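PDB 4QAS: CT263 from Chlamydia trachomatis, which probably hydrolyses a futalosine-type nucleoside in the futalosine pathway of menaquinone synthesis, as a nucleosidase related to MTAN. Local coordinates for residues Leu88-Ile93 / Ser184-Glu189; Ser164-Thr169 / Asp174-Asn179; Pro27-Leu30 / Tyr36-His39; Met48-Trp53 / Val59-Pro64; Asp70-Ala75 / Lys149-Val154. The protein carries 1 engineered substitution. All blocks are in the same frame, centred on the assembly; numbering follows the deposited sequence.

Contact 1 of 5, residues Leu88-Ile93 / Ser184-Glu189; sequences LKTYTI and SQKLAE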
# COMPACT_ATOMS: atom_id res chain seq x y z
N LEU A 88 3.39 -13.61 11.80
CA LEU A 88 3.56 -12.44 10.93
C LEU A 88 3.80 -12.84 9.48
O LEU A 88 4.43 -12.10 8.72
CB LEU A 88 4.66 -11.49 11.43
CG LEU A 88 4.19 -10.71 12.65
CD1 LEU A 88 5.38 -10.14 13.38
CD2 LEU A 88 3.26 -9.60 12.23
N LYS A 89 3.28 -13.99 9.07
CA LYS A 89 3.42 -14.48 7.71
C LYS A 89 2.05 -14.50 7.04
O LYS A 89 1.06 -14.96 7.63
CB LYS A 89 4.03 -15.87 7.69
CG LYS A 89 4.28 -16.42 6.31
CD LYS A 89 5.16 -17.63 6.32
CE LYS A 89 5.28 -18.21 4.95
NZ LYS A 89 6.01 -17.32 4.02
N THR A 90 1.98 -14.03 5.81
CA THR A 90 0.74 -13.91 5.07
C THR A 90 0.57 -15.12 4.17
O THR A 90 1.49 -15.47 3.42
CB THR A 90 0.79 -12.63 4.24
OG1 THR A 90 1.20 -11.56 5.10
CG2 THR A 90 -0.55 -12.38 3.61
N TYR A 91 -0.59 -15.75 4.25
CA TYR A 91 -0.94 -16.90 3.44
C TYR A 91 -2.19 -16.60 2.65
O TYR A 91 -3.00 -15.75 3.03
CB TYR A 91 -1.23 -18.11 4.32
CG TYR A 91 -0.05 -18.62 5.08
CD1 TYR A 91 0.28 -18.14 6.33
CD2 TYR A 91 0.72 -19.65 4.55
CE1 TYR A 91 1.35 -18.64 7.03
CE2 TYR A 91 1.79 -20.17 5.25
CZ TYR A 91 2.11 -19.66 6.50
OH TYR A 91 3.18 -20.14 7.25
N THR A 92 -2.34 -17.33 1.55
CA THR A 92 -3.62 -17.45 0.88
C THR A 92 -4.21 -18.82 1.18
O THR A 92 -3.49 -19.78 1.38
CB THR A 92 -3.50 -17.18 -0.63
OG1 THR A 92 -4.84 -17.10 -1.17
CG2 THR A 92 -2.68 -18.21 -1.35
N ILE A 93 -5.52 -18.88 1.24
CA ILE A 93 -6.23 -20.09 1.69
C ILE A 93 -6.72 -20.91 0.51
O ILE A 93 -7.26 -20.38 -0.48
CB ILE A 93 -7.39 -19.68 2.61
CG1 ILE A 93 -6.87 -18.83 3.76
CG2 ILE A 93 -8.17 -20.89 3.07
CD1 ILE A 93 -5.74 -19.48 4.59
N SER A 184 -2.09 -5.89 10.71
CA SER A 184 -2.94 -5.20 9.75
C SER A 184 -2.12 -4.68 8.57
O SER A 184 -2.59 -4.71 7.42
CB SER A 184 -3.64 -4.08 10.49
OG SER A 184 -4.53 -3.34 9.65
N GLN A 185 -0.90 -4.22 8.83
CA GLN A 185 -0.03 -3.75 7.77
C GLN A 185 0.32 -4.88 6.81
O GLN A 185 0.39 -4.65 5.59
CB GLN A 185 1.22 -3.10 8.38
CG GLN A 185 2.16 -2.54 7.36
CD GLN A 185 1.59 -1.34 6.65
OE1 GLN A 185 0.71 -0.63 7.17
NE2 GLN A 185 2.11 -1.05 5.45
N LYS A 186 0.56 -6.09 7.31
CA LYS A 186 0.81 -7.22 6.42
C LYS A 186 -0.35 -7.45 5.48
O LYS A 186 -0.16 -7.76 4.30
CB LYS A 186 1.08 -8.50 7.21
CG LYS A 186 2.37 -8.53 7.98
CD LYS A 186 3.61 -8.48 7.10
CE LYS A 186 3.81 -9.74 6.28
NZ LYS A 186 5.06 -9.69 5.47
N LEU A 187 -1.57 -7.36 5.99
CA LEU A 187 -2.73 -7.52 5.11
C LEU A 187 -2.76 -6.47 4.02
O LEU A 187 -3.02 -6.77 2.86
CB LEU A 187 -4.01 -7.49 5.93
CG LEU A 187 -4.14 -8.62 6.96
CD1 LEU A 187 -5.38 -8.41 7.73
CD2 LEU A 187 -4.10 -9.99 6.32
N ALA A 188 -2.48 -5.20 4.36
CA ALA A 188 -2.48 -4.13 3.38
C ALA A 188 -1.45 -4.37 2.31
O ALA A 188 -1.71 -4.16 1.12
CB ALA A 188 -2.25 -2.79 4.08
N GLU A 189 -0.27 -4.84 2.72
CA GLU A 189 0.80 -5.11 1.78
C GLU A 189 0.43 -6.23 0.82
O GLU A 189 0.87 -6.23 -0.34
CB GLU A 189 2.09 -5.37 2.55
CG GLU A 189 2.56 -4.10 3.23
CD GLU A 189 3.70 -4.30 4.20
OE1 GLU A 189 4.13 -5.46 4.40
OE2 GLU A 189 4.15 -3.29 4.77
O HOH W 1 1.92 -9.38 3.39
O HOH W 2 4.65 -12.86 4.76

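Contact 2 of 5, residues Ser164-Thr169 / Asp174-Asn179; sequences SSNYTT and DFLKNN. Engineered in segment 164-169: N166 (natural residue Asp).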
# COMPACT_ATOMS: atom_id res chain seq x y z
N SER A 164 -0.69 -14.91 10.04
CA SER A 164 -0.56 -15.62 11.32
C SER A 164 -0.31 -14.64 12.45
O SER A 164 0.69 -13.89 12.45
CB SER A 164 0.54 -16.66 11.21
OG SER A 164 1.69 -16.07 10.67
N SER A 165 -1.24 -14.59 13.40
CA SER A 165 -1.29 -13.53 14.38
C SER A 165 -0.83 -13.93 15.77
O SER A 165 -0.55 -13.04 16.57
CB SER A 165 -2.70 -12.96 14.46
OG SER A 165 -3.66 -13.94 14.78
N ASN A 166 -0.77 -15.22 16.06
CA ASN A 166 -0.49 -15.72 17.40
C ASN A 166 -0.56 -17.23 17.33
O ASN A 166 -1.19 -17.80 16.43
CB ASN A 166 -1.52 -15.23 18.40
CG ASN A 166 -2.94 -15.72 18.10
OD1 ASN A 166 -3.62 -15.17 17.24
ND2 ASN A 166 -3.39 -16.74 18.82
N TYR A 167 0.10 -17.89 18.29
CA TYR A 167 -0.09 -19.31 18.50
C TYR A 167 -1.33 -19.51 19.38
O TYR A 167 -1.67 -18.67 20.21
CB TYR A 167 1.16 -19.97 19.10
CG TYR A 167 2.27 -19.94 18.09
CD1 TYR A 167 2.14 -20.66 16.89
CD2 TYR A 167 3.41 -19.16 18.27
CE1 TYR A 167 3.10 -20.60 15.92
CE2 TYR A 167 4.38 -19.09 17.28
CZ TYR A 167 4.21 -19.81 16.10
OH TYR A 167 5.19 -19.69 15.13
N THR A 168 -1.99 -20.64 19.17
CA THR A 168 -3.32 -20.86 19.73
C THR A 168 -3.24 -21.42 21.16
O THR A 168 -3.75 -22.49 21.46
CB THR A 168 -4.13 -21.77 18.81
OG1 THR A 168 -3.36 -22.95 18.49
CG2 THR A 168 -4.49 -21.07 17.49
N THR A 169 -2.60 -20.65 22.05
CA THR A 169 -2.47 -21.00 23.46
C THR A 169 -2.84 -19.79 24.31
O THR A 169 -2.96 -18.67 23.81
CB THR A 169 -1.03 -21.39 23.79
OG1 THR A 169 -0.20 -20.23 23.67
CG2 THR A 169 -0.52 -22.48 22.87
N ASP A 174 -1.07 -12.80 24.02
CA ASP A 174 -0.50 -11.46 24.19
C ASP A 174 0.11 -10.95 22.89
O ASP A 174 0.05 -9.75 22.61
CB ASP A 174 0.56 -11.49 25.28
CG ASP A 174 -0.03 -11.38 26.68
OD1 ASP A 174 -1.07 -10.71 26.83
OD2 ASP A 174 0.55 -11.98 27.61
N PHE A 175 0.68 -11.84 22.09
CA PHE A 175 1.27 -11.40 20.83
C PHE A 175 0.23 -10.78 19.91
O PHE A 175 0.47 -9.74 19.28
CB PHE A 175 1.98 -12.55 20.13
CG PHE A 175 2.83 -12.10 18.98
CD1 PHE A 175 4.14 -11.72 19.19
CD2 PHE A 175 2.32 -12.04 17.70
CE1 PHE A 175 4.93 -11.30 18.14
CE2 PHE A 175 3.10 -11.59 16.66
CZ PHE A 175 4.40 -11.24 16.87
N LEU A 176 -0.95 -11.40 19.83
CA LEU A 176 -2.06 -10.82 19.07
C LEU A 176 -2.44 -9.46 19.62
O LEU A 176 -2.58 -8.48 18.88
CB LEU A 176 -3.25 -11.78 19.12
CG LEU A 176 -4.59 -11.25 18.61
CD1 LEU A 176 -4.54 -10.81 17.15
CD2 LEU A 176 -5.66 -12.31 18.80
N LYS A 177 -2.57 -9.36 20.94
CA LYS A 177 -2.96 -8.11 21.57
C LYS A 177 -1.99 -6.98 21.23
O LYS A 177 -2.41 -5.83 21.06
CB LYS A 177 -3.02 -8.31 23.08
CG LYS A 177 -3.24 -7.03 23.88
CD LYS A 177 -3.19 -7.28 25.37
CE LYS A 177 -3.56 -6.03 26.16
NZ LYS A 177 -3.66 -6.30 27.62
N ASN A 178 -0.70 -7.29 21.14
CA ASN A 178 0.35 -6.28 21.05
C ASN A 178 0.83 -6.00 19.64
O ASN A 178 1.65 -5.09 19.45
CB ASN A 178 1.55 -6.69 21.89
CG ASN A 178 1.25 -6.70 23.37
OD1 ASN A 178 0.44 -5.92 23.86
ND2 ASN A 178 1.91 -7.61 24.09
N ASN A 179 0.35 -6.73 18.64
CA ASN A 179 0.89 -6.61 17.29
C ASN A 179 -0.17 -6.30 16.23
O ASN A 179 0.05 -6.55 15.04
CB ASN A 179 1.71 -7.85 16.94
CG ASN A 179 3.02 -7.87 17.66
OD1 ASN A 179 3.98 -7.24 17.23
ND2 ASN A 179 3.06 -8.56 18.80

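Contact 3 of 5, residues Pro27-Leu30 / Tyr36-His39; sequences PFSL and YTYH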
# COMPACT_ATOMS: atom_id res chain seq x y z
N PRO A 27 -7.63 6.69 -0.30
CA PRO A 27 -8.47 7.76 0.30
C PRO A 27 -9.95 7.38 0.24
O PRO A 27 -10.75 7.97 -0.48
CB PRO A 27 -8.11 8.99 -0.55
CG PRO A 27 -7.74 8.42 -1.87
CD PRO A 27 -7.06 7.13 -1.59
N PHE A 28 -10.31 6.37 1.03
CA PHE A 28 -11.70 5.92 1.12
C PHE A 28 -12.58 7.02 1.69
O PHE A 28 -12.14 7.88 2.46
CB PHE A 28 -11.79 4.73 2.06
CG PHE A 28 -11.24 3.44 1.51
CD1 PHE A 28 -11.98 2.67 0.63
CD2 PHE A 28 -10.00 2.98 1.88
CE1 PHE A 28 -11.48 1.50 0.13
CE2 PHE A 28 -9.50 1.79 1.39
CZ PHE A 28 -10.25 1.05 0.52
N SER A 29 -13.86 6.95 1.34
CA SER A 29 -14.88 7.77 1.96
C SER A 29 -15.98 6.85 2.48
O SER A 29 -16.13 5.72 2.01
CB SER A 29 -15.46 8.77 0.96
OG SER A 29 -16.02 8.11 -0.16
N LEU A 30 -16.68 7.31 3.50
CA LEU A 30 -17.87 6.63 4.00
C LEU A 30 -19.04 7.07 3.14
O LEU A 30 -19.29 8.26 3.00
CB LEU A 30 -18.12 7.02 5.45
CG LEU A 30 -19.23 6.25 6.15
CD1 LEU A 30 -18.83 4.79 6.32
CD2 LEU A 30 -19.57 6.88 7.49
N TYR A 36 -17.24 1.82 3.52
CA TYR A 36 -16.17 2.56 2.86
C TYR A 36 -16.06 2.24 1.39
O TYR A 36 -16.19 1.08 0.98
CB TYR A 36 -14.81 2.24 3.46
CG TYR A 36 -14.73 2.36 4.94
CD1 TYR A 36 -14.43 3.56 5.52
CD2 TYR A 36 -14.89 1.25 5.75
CE1 TYR A 36 -14.33 3.68 6.89
CE2 TYR A 36 -14.79 1.35 7.12
CZ TYR A 36 -14.51 2.57 7.68
OH TYR A 36 -14.41 2.67 9.05
N THR A 37 -15.78 3.26 0.59
CA THR A 37 -15.72 3.09 -0.85
C THR A 37 -14.63 3.99 -1.43
O THR A 37 -14.37 5.09 -0.92
CB THR A 37 -17.07 3.43 -1.48
OG1 THR A 37 -17.07 3.06 -2.87
CG2 THR A 37 -17.40 4.92 -1.34
N TYR A 38 -14.04 3.52 -2.53
CA TYR A 38 -13.03 4.26 -3.27
C TYR A 38 -13.10 3.77 -4.70
O TYR A 38 -13.36 2.58 -4.93
CB TYR A 38 -11.64 3.93 -2.69
CG TYR A 38 -10.49 4.46 -3.52
CD1 TYR A 38 -10.28 5.82 -3.61
CD2 TYR A 38 -9.62 3.60 -4.17
CE1 TYR A 38 -9.22 6.34 -4.36
CE2 TYR A 38 -8.55 4.12 -4.92
CZ TYR A 38 -8.37 5.47 -5.00
OH TYR A 38 -7.31 5.97 -5.73
N HIS A 39 -12.90 4.65 -5.66
CA HIS A 39 -12.84 4.22 -7.05
C HIS A 39 -11.78 5.02 -7.79
O HIS A 39 -11.52 6.18 -7.49
CB HIS A 39 -14.19 4.35 -7.74
CG HIS A 39 -14.63 5.77 -7.93
ND1 HIS A 39 -14.40 6.47 -9.10
CD2 HIS A 39 -15.26 6.63 -7.10
CE1 HIS A 39 -14.88 7.69 -8.97
NE2 HIS A 39 -15.41 7.82 -7.77
O HOH W 3 -13.70 7.64 -1.90

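Contact 4 of 5, residues Met48-Trp53 / Val59-Pro64; sequences MVLKTW and VQALSP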
# COMPACT_ATOMS: atom_id res chain seq x y z
N MET A 48 -16.02 -3.66 3.78
CA MET A 48 -16.95 -3.92 4.87
C MET A 48 -16.22 -4.53 6.05
O MET A 48 -15.34 -5.37 5.89
CB MET A 48 -18.02 -4.85 4.40
CG MET A 48 -18.91 -4.14 3.42
SD MET A 48 -20.21 -5.15 2.74
CE MET A 48 -20.94 -4.01 1.56
N VAL A 49 -16.60 -4.10 7.24
CA VAL A 49 -16.05 -4.59 8.50
C VAL A 49 -17.20 -5.25 9.26
O VAL A 49 -18.21 -4.59 9.56
CB VAL A 49 -15.44 -3.43 9.31
CG1 VAL A 49 -14.85 -3.97 10.62
CG2 VAL A 49 -14.37 -2.72 8.51
N LEU A 50 -17.07 -6.54 9.55
CA LEU A 50 -18.22 -7.31 10.04
C LEU A 50 -18.63 -6.92 11.45
O LEU A 50 -19.81 -6.78 11.74
CB LEU A 50 -17.95 -8.82 9.97
CG LEU A 50 -17.70 -9.35 8.57
CD1 LEU A 50 -17.45 -10.84 8.62
CD2 LEU A 50 -18.89 -9.06 7.64
N LYS A 51 -17.67 -6.78 12.34
CA LYS A 51 -17.96 -6.56 13.76
C LYS A 51 -17.34 -5.22 14.15
O LYS A 51 -16.14 -5.16 14.42
CB LYS A 51 -17.38 -7.69 14.59
CG LYS A 51 -17.70 -7.59 16.06
CD LYS A 51 -17.02 -8.69 16.85
CE LYS A 51 -17.08 -8.40 18.33
NZ LYS A 51 -16.37 -9.44 19.12
N THR A 52 -18.14 -4.16 14.14
CA THR A 52 -17.71 -2.86 14.64
C THR A 52 -18.28 -2.56 16.01
O THR A 52 -17.77 -1.67 16.70
CB THR A 52 -18.08 -1.74 13.66
OG1 THR A 52 -19.51 -1.69 13.48
CG2 THR A 52 -17.40 -1.95 12.31
N TRP A 53 -19.32 -3.29 16.41
CA TRP A 53 -19.99 -3.13 17.69
C TRP A 53 -20.08 -4.48 18.38
O TRP A 53 -20.11 -5.53 17.73
CB TRP A 53 -21.45 -2.73 17.49
CG TRP A 53 -21.69 -1.30 17.45
CD1 TRP A 53 -20.80 -0.32 17.14
CD2 TRP A 53 -22.92 -0.65 17.75
NE1 TRP A 53 -21.40 0.91 17.22
CE2 TRP A 53 -22.71 0.73 17.60
CE3 TRP A 53 -24.18 -1.10 18.14
CZ2 TRP A 53 -23.71 1.66 17.82
CZ3 TRP A 53 -25.16 -0.19 18.35
CH2 TRP A 53 -24.93 1.18 18.20
N VAL A 59 -25.16 -12.66 11.88
CA VAL A 59 -25.32 -13.18 10.52
C VAL A 59 -25.71 -12.07 9.56
O VAL A 59 -25.29 -12.06 8.40
CB VAL A 59 -26.34 -14.34 10.48
CG1 VAL A 59 -27.75 -13.87 10.91
CG2 VAL A 59 -26.37 -14.93 9.06
N GLN A 60 -26.51 -11.10 10.03
CA GLN A 60 -26.94 -10.01 9.16
C GLN A 60 -25.80 -9.07 8.77
O GLN A 60 -26.06 -8.11 8.03
CB GLN A 60 -28.09 -9.27 9.81
CG GLN A 60 -29.35 -10.14 9.91
CD GLN A 60 -30.55 -9.40 10.46
OE1 GLN A 60 -31.03 -9.71 11.55
NE2 GLN A 60 -31.05 -8.43 9.70
N ALA A 61 -24.57 -9.31 9.22
CA ALA A 61 -23.45 -8.53 8.71
C ALA A 61 -23.22 -8.78 7.22
O ALA A 61 -22.66 -7.93 6.53
CB ALA A 61 -22.19 -8.89 9.48
N LEU A 62 -23.60 -9.97 6.73
CA LEU A 62 -23.42 -10.36 5.33
C LEU A 62 -24.62 -11.13 4.83
O LEU A 62 -24.50 -12.02 3.98
CB LEU A 62 -22.16 -11.23 5.15
CG LEU A 62 -20.83 -10.61 4.78
CD1 LEU A 62 -19.86 -11.75 4.50
CD2 LEU A 62 -20.90 -9.68 3.59
N SER A 63 -25.80 -10.82 5.36
CA SER A 63 -27.01 -11.49 4.96
C SER A 63 -28.11 -10.44 4.88
O SER A 63 -28.41 -9.80 5.90
CB SER A 63 -27.37 -12.55 5.99
OG SER A 63 -28.56 -13.22 5.61
N PRO A 64 -28.69 -10.21 3.68
CA PRO A 64 -28.34 -10.86 2.41
C PRO A 64 -26.95 -10.46 1.96
O PRO A 64 -26.47 -9.37 2.32
CB PRO A 64 -29.38 -10.32 1.43
CG PRO A 64 -29.81 -9.03 2.00
CD PRO A 64 -29.72 -9.17 3.49

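Contact 5 of 5, residues Asp70-Ala75 / Lys149-Val154; sequences DLWINA and KQASLV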
# COMPACT_ATOMS: atom_id res chain seq x y z
N ASP A 70 -17.28 -8.45 -8.49
CA ASP A 70 -16.57 -9.43 -9.31
C ASP A 70 -15.66 -10.34 -8.51
O ASP A 70 -15.31 -11.42 -8.99
CB ASP A 70 -15.74 -8.69 -10.34
CG ASP A 70 -16.61 -7.89 -11.28
OD1 ASP A 70 -17.38 -8.51 -12.02
OD2 ASP A 70 -16.57 -6.65 -11.27
N LEU A 71 -15.30 -9.94 -7.30
CA LEU A 71 -14.44 -10.72 -6.43
C LEU A 71 -14.64 -10.21 -5.03
O LEU A 71 -14.78 -8.99 -4.83
CB LEU A 71 -12.96 -10.54 -6.82
CG LEU A 71 -11.92 -11.27 -5.97
CD1 LEU A 71 -12.08 -12.79 -5.99
CD2 LEU A 71 -10.53 -10.90 -6.45
N TRP A 72 -14.68 -11.12 -4.07
CA TRP A 72 -14.54 -10.79 -2.66
C TRP A 72 -13.17 -11.26 -2.17
O TRP A 72 -12.74 -12.37 -2.51
CB TRP A 72 -15.59 -11.51 -1.81
CG TRP A 72 -17.03 -11.19 -2.01
CD1 TRP A 72 -17.60 -10.43 -2.99
CD2 TRP A 72 -18.10 -11.64 -1.18
NE1 TRP A 72 -18.96 -10.38 -2.81
CE2 TRP A 72 -19.29 -11.12 -1.71
CE3 TRP A 72 -18.15 -12.43 -0.03
CZ2 TRP A 72 -20.53 -11.38 -1.13
CZ3 TRP A 72 -19.38 -12.69 0.55
CH2 TRP A 72 -20.56 -12.16 -0.00
N ILE A 73 -12.52 -10.47 -1.33
CA ILE A 73 -11.33 -10.88 -0.60
C ILE A 73 -11.61 -10.70 0.88
O ILE A 73 -11.87 -9.57 1.33
CB ILE A 73 -10.09 -10.08 -1.01
CG1 ILE A 73 -9.80 -10.28 -2.50
CG2 ILE A 73 -8.90 -10.52 -0.17
CD1 ILE A 73 -8.62 -9.48 -3.01
N ASN A 74 -11.56 -11.80 1.63
CA ASN A 74 -11.57 -11.73 3.08
C ASN A 74 -10.13 -11.70 3.54
O ASN A 74 -9.40 -12.66 3.32
CB ASN A 74 -12.29 -12.95 3.64
CG ASN A 74 -12.16 -13.08 5.12
OD1 ASN A 74 -12.03 -14.22 5.63
ND2 ASN A 74 -12.22 -11.97 5.85
N ALA A 75 -9.73 -10.62 4.15
CA ALA A 75 -8.39 -10.51 4.71
C ALA A 75 -8.52 -10.44 6.22
O ALA A 75 -9.38 -9.74 6.74
CB ALA A 75 -7.71 -9.26 4.19
N LYS A 149 -19.06 -19.04 2.42
CA LYS A 149 -20.38 -19.59 2.15
C LYS A 149 -21.34 -18.51 1.66
O LYS A 149 -22.11 -18.75 0.72
CB LYS A 149 -20.93 -20.28 3.40
CG LYS A 149 -22.31 -20.89 3.23
CD LYS A 149 -22.30 -22.01 2.19
CE LYS A 149 -23.63 -22.74 2.11
NZ LYS A 149 -24.75 -21.83 1.76
N GLN A 150 -21.28 -17.32 2.25
CA GLN A 150 -22.11 -16.22 1.75
C GLN A 150 -21.73 -15.85 0.32
O GLN A 150 -22.61 -15.55 -0.49
CB GLN A 150 -22.05 -15.01 2.69
CG GLN A 150 -22.64 -15.26 4.08
CD GLN A 150 -24.04 -15.81 4.02
OE1 GLN A 150 -24.25 -17.01 4.11
NE2 GLN A 150 -25.01 -14.92 3.84
N ALA A 151 -20.44 -15.88 -0.01
CA ALA A 151 -20.02 -15.59 -1.38
C ALA A 151 -20.64 -16.58 -2.36
O ALA A 151 -21.01 -16.21 -3.48
CB ALA A 151 -18.49 -15.63 -1.48
N SER A 152 -20.76 -17.85 -1.95
CA SER A 152 -21.36 -18.85 -2.84
C SER A 152 -22.80 -18.50 -3.20
O SER A 152 -23.30 -18.92 -4.26
CB SER A 152 -21.29 -20.22 -2.18
OG SER A 152 -22.32 -20.37 -1.22
N LEU A 153 -23.48 -17.71 -2.37
CA LEU A 153 -24.89 -17.40 -2.62
C LEU A 153 -25.06 -16.42 -3.77
O LEU A 153 -26.12 -16.41 -4.41
CB LEU A 153 -25.54 -16.81 -1.36
CG LEU A 153 -25.73 -17.72 -0.14
CD1 LEU A 153 -26.38 -16.93 1.00
CD2 LEU A 153 -26.57 -18.93 -0.47
N VAL A 154 -24.07 -15.57 -4.04
CA VAL A 154 -24.12 -14.61 -5.14
C VAL A 154 -23.19 -15.01 -6.27
O VAL A 154 -22.93 -14.20 -7.18
CB VAL A 154 -23.87 -13.17 -4.67
CG1 VAL A 154 -25.07 -12.65 -3.90
CG2 VAL A 154 -22.63 -13.10 -3.82

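Contact 1 of 5, residues Leu88-Ile93 / Ser184-Glu189
K186 of helix 180-197 lies against L88, just before strand 90-99, and T90, the first residue of that strand. This is a small helix-on-sheet contact, partly buried and bridged by water. The lysine touches with its chain rather than its charge. That chain is bent at chi2 (-64°) and chi3 (-69°), and the two bends bring CE beside the oxygens of both residues. K186 CE sits 3.4 Å from T90 OG1 and 3.5 Å from L88 O. The L88 side chain is more distant and packs on K182 and L183 of the same helix. Two waters fill in the polar links. In the T90 conformer described here, one water lies 2.9 Å from T90 OG1 and donates to K186 O at 2.8 Å. The other accepts from T90 N at 3.1 Å and, weakly, from K186 NZ. Deeper in, L187 packs on I161 and V163 of strand 158-167. Next to K186 in sequence, Q185 turns to the dimer: its NE2 bonds E189 OE2 at 3.1 Å and also L25 O of the second subunit. Across this contact K186 NZ has one weak bond to a water, so its charge probably adds little direct attraction here.

Contact 2 of 5, residues Ser164-Thr169 / Asp174-Asn179
S165 and N166 lie near the end of strand 158-167, and F175 and L176 lie on helix 173-178, which follows after a short turn. The two elements run roughly antiparallel, their axes 145° apart and 6.7 Å at closest approach. L176 fits against the strand. Its chi1 of 169° sets CG anti to the backbone N, and its chi2 of 59° puts the two methyls on different partners. L176 CD1 lies 3.9 Å from S165 CB, and L176 CD2 lies 3.8 Å from N166 OD1. N166 and L176 pass each other at a slant. F175 comes in edge first: its CD2 is 3.2 Å from S165 O, which lies near the ring plane. The ring edge thus lies against a buried carbonyl oxygen that has no hydrogen-bond partner in the model. One face of the same ring carries N179 ND2, above its centre. N179 ND2 is held there by a 2.9 Å bond to F175 O, in the carbonyl plane and on a lone pair.

N166 is an engineered residue, aspartate in the natural sequence. It stands where MTAN-type nucleosidases carry an active-site aspartate after a serine, at the end of a central strand. The position is therefore probably part of the active site here. As deposited, both amide atoms of the asparagine are bonded. S165 OG donates to N166 OD1 at 2.8 Å, and N166 ND2 donates to Y167 O at 2.9 Å, from well above the carbonyl plane. The strand itself is bonded to A78 and A80 of strand 71-80.

Contact 3 of 5, residues Pro27-Leu30 / Tyr36-His39
S29 and T37 form an antiparallel hydrogen-bonded pair. S29 N donates to T37 O at 3.0 Å, almost straight at 171°. T37 N donates back to S29 O at 2.9 Å. A water extends this polar centre: it accepts from S29 OG and donates to T37 O at 2.8 Å and, over a longer path, to P27 O. S29 O also receives a CA-H contact from Y36, and T37 O receives one from F28. T37 OG1 turns elsewhere, to D46 OD1. The next pair, L30 and Y36, is non-hydrogen-bonded, and the two strands make a beta hairpin at the edge of the sheet.

The apolar packing centres on F28 and P27. F28 CD1 meets Y38 CB at 3.6 Å and Y36 CB at 4.0 Å, with the side chains of F28 and Y38 crossing at about a right angle. Beyond them F28 reaches L45, V47 and L23. At the start of the segment, P27 CG touches Y38 CE1 at 3.6 Å. P27 and Y38 both pack on Q185 of the second subunit. T37 O thus accepts both a peptide N-H and a water, and that water links it to P27 and S29.

Contact 4 of 5, residues Met48-Trp53 / Val59-Pro64
L50 meets A61 and L62 mainly through aliphatic carbons; no ring or other flat side group takes part in the touch. One methyl of L50 carries the contact. L50 CD2 lies 3.8 Å from A61 CB and also 3.8 Å from L62 CG, so it rests against two consecutive residues. The L50 side chain is extended, with CG anti to the carbonyl carbon (chi1 -62°) and chi2 near 180°. This brings its end closer to the loop than its base. A61 CB points at the strand end and also comes within 3.9 Å of L50 O. L62 crosses L50 at a slant.

A61 closes the short 3-10 turn 59-61. L62 N donates to V59 O at 3.2 Å, which holds the two contact residues of the loop in place. Around them the apolar packing continues. L50 and L62 both touch I12 of strand 7-13 and I147 of helix 144-153. L62 also touches F146. The backbone of L50 is bonded to F13.

The arrangement belongs to a crossover between parallel strands. Strands 43-49 and 71-80 both pair in parallel with strand 7-13, and the chain from 50 to 70 links them without a regular helix. L50 and the 3-10 turn pack together where that link leaves the sheet. Parallel strands within a mixed sheet are as expected for the alpha/beta nucleosidase fold of the MTAN family.

Contact 5 of 5, residues Asp70-Ala75 / Lys149-Val154
In 149-154, Q150 is the first to touch W72, its CB 4.1 Å from W72 CZ3. The rest of its chain bends away, and its amide goes to L62 O in the loop before strand 71-80. A151 comes next and sits on the ring. Its CB lies 3.5 Å from W72 CE3, over one face and shifted toward the rim. Its CA makes a CH-pi contact, 3.8 Å from the centroid of the W72 six-membered ring and 23° off the ring normal. A151 N is also close, 3.4 Å from W72 CZ3. The backbone of A151 thus sits close over the six-membered ring.

This is a helix packed on the face of the central mixed sheet. W72 stands on strand 71-80 with CG anti to the carbonyl carbon (chi1 -65°), and its ring lies between strand and helix. L10 and I12 of strand 7-13, I147 of the helix, and P65 and P66 also touch it.

V154 reaches the atom that lies across the same six-membered ring from CE3: its CG2 is 3.8 Å from W72 CZ2, with the two side chains at about a right angle. V154 N is bonded to A151 O at 3.2 Å, and V154 also packs on P65.

Overall arrangement
All five contacts reach one mixed sheet. Along the chain contact 3 comes first, then contact 4; contact 5 crosses contact 1, and contact 2 is nested inside contact 1. Contacts 1 and 2 are 14 Å apart between centres and are joined through L88 and S164 on neighbouring strands. Contacts 4 and 5 are 13 Å apart between centres and meet through L62 and helix 144-153. Contacts 1 and 5 lie on opposite sides of the chain's centre but still touch, at L187 and A75. Contact 3 lies at the rim, its nearest atoms about 4 Å from contact 4, on the neighbouring strand. Contacts 1 and 3 both reach the second subunit, so this part of the fold also serves the dimer.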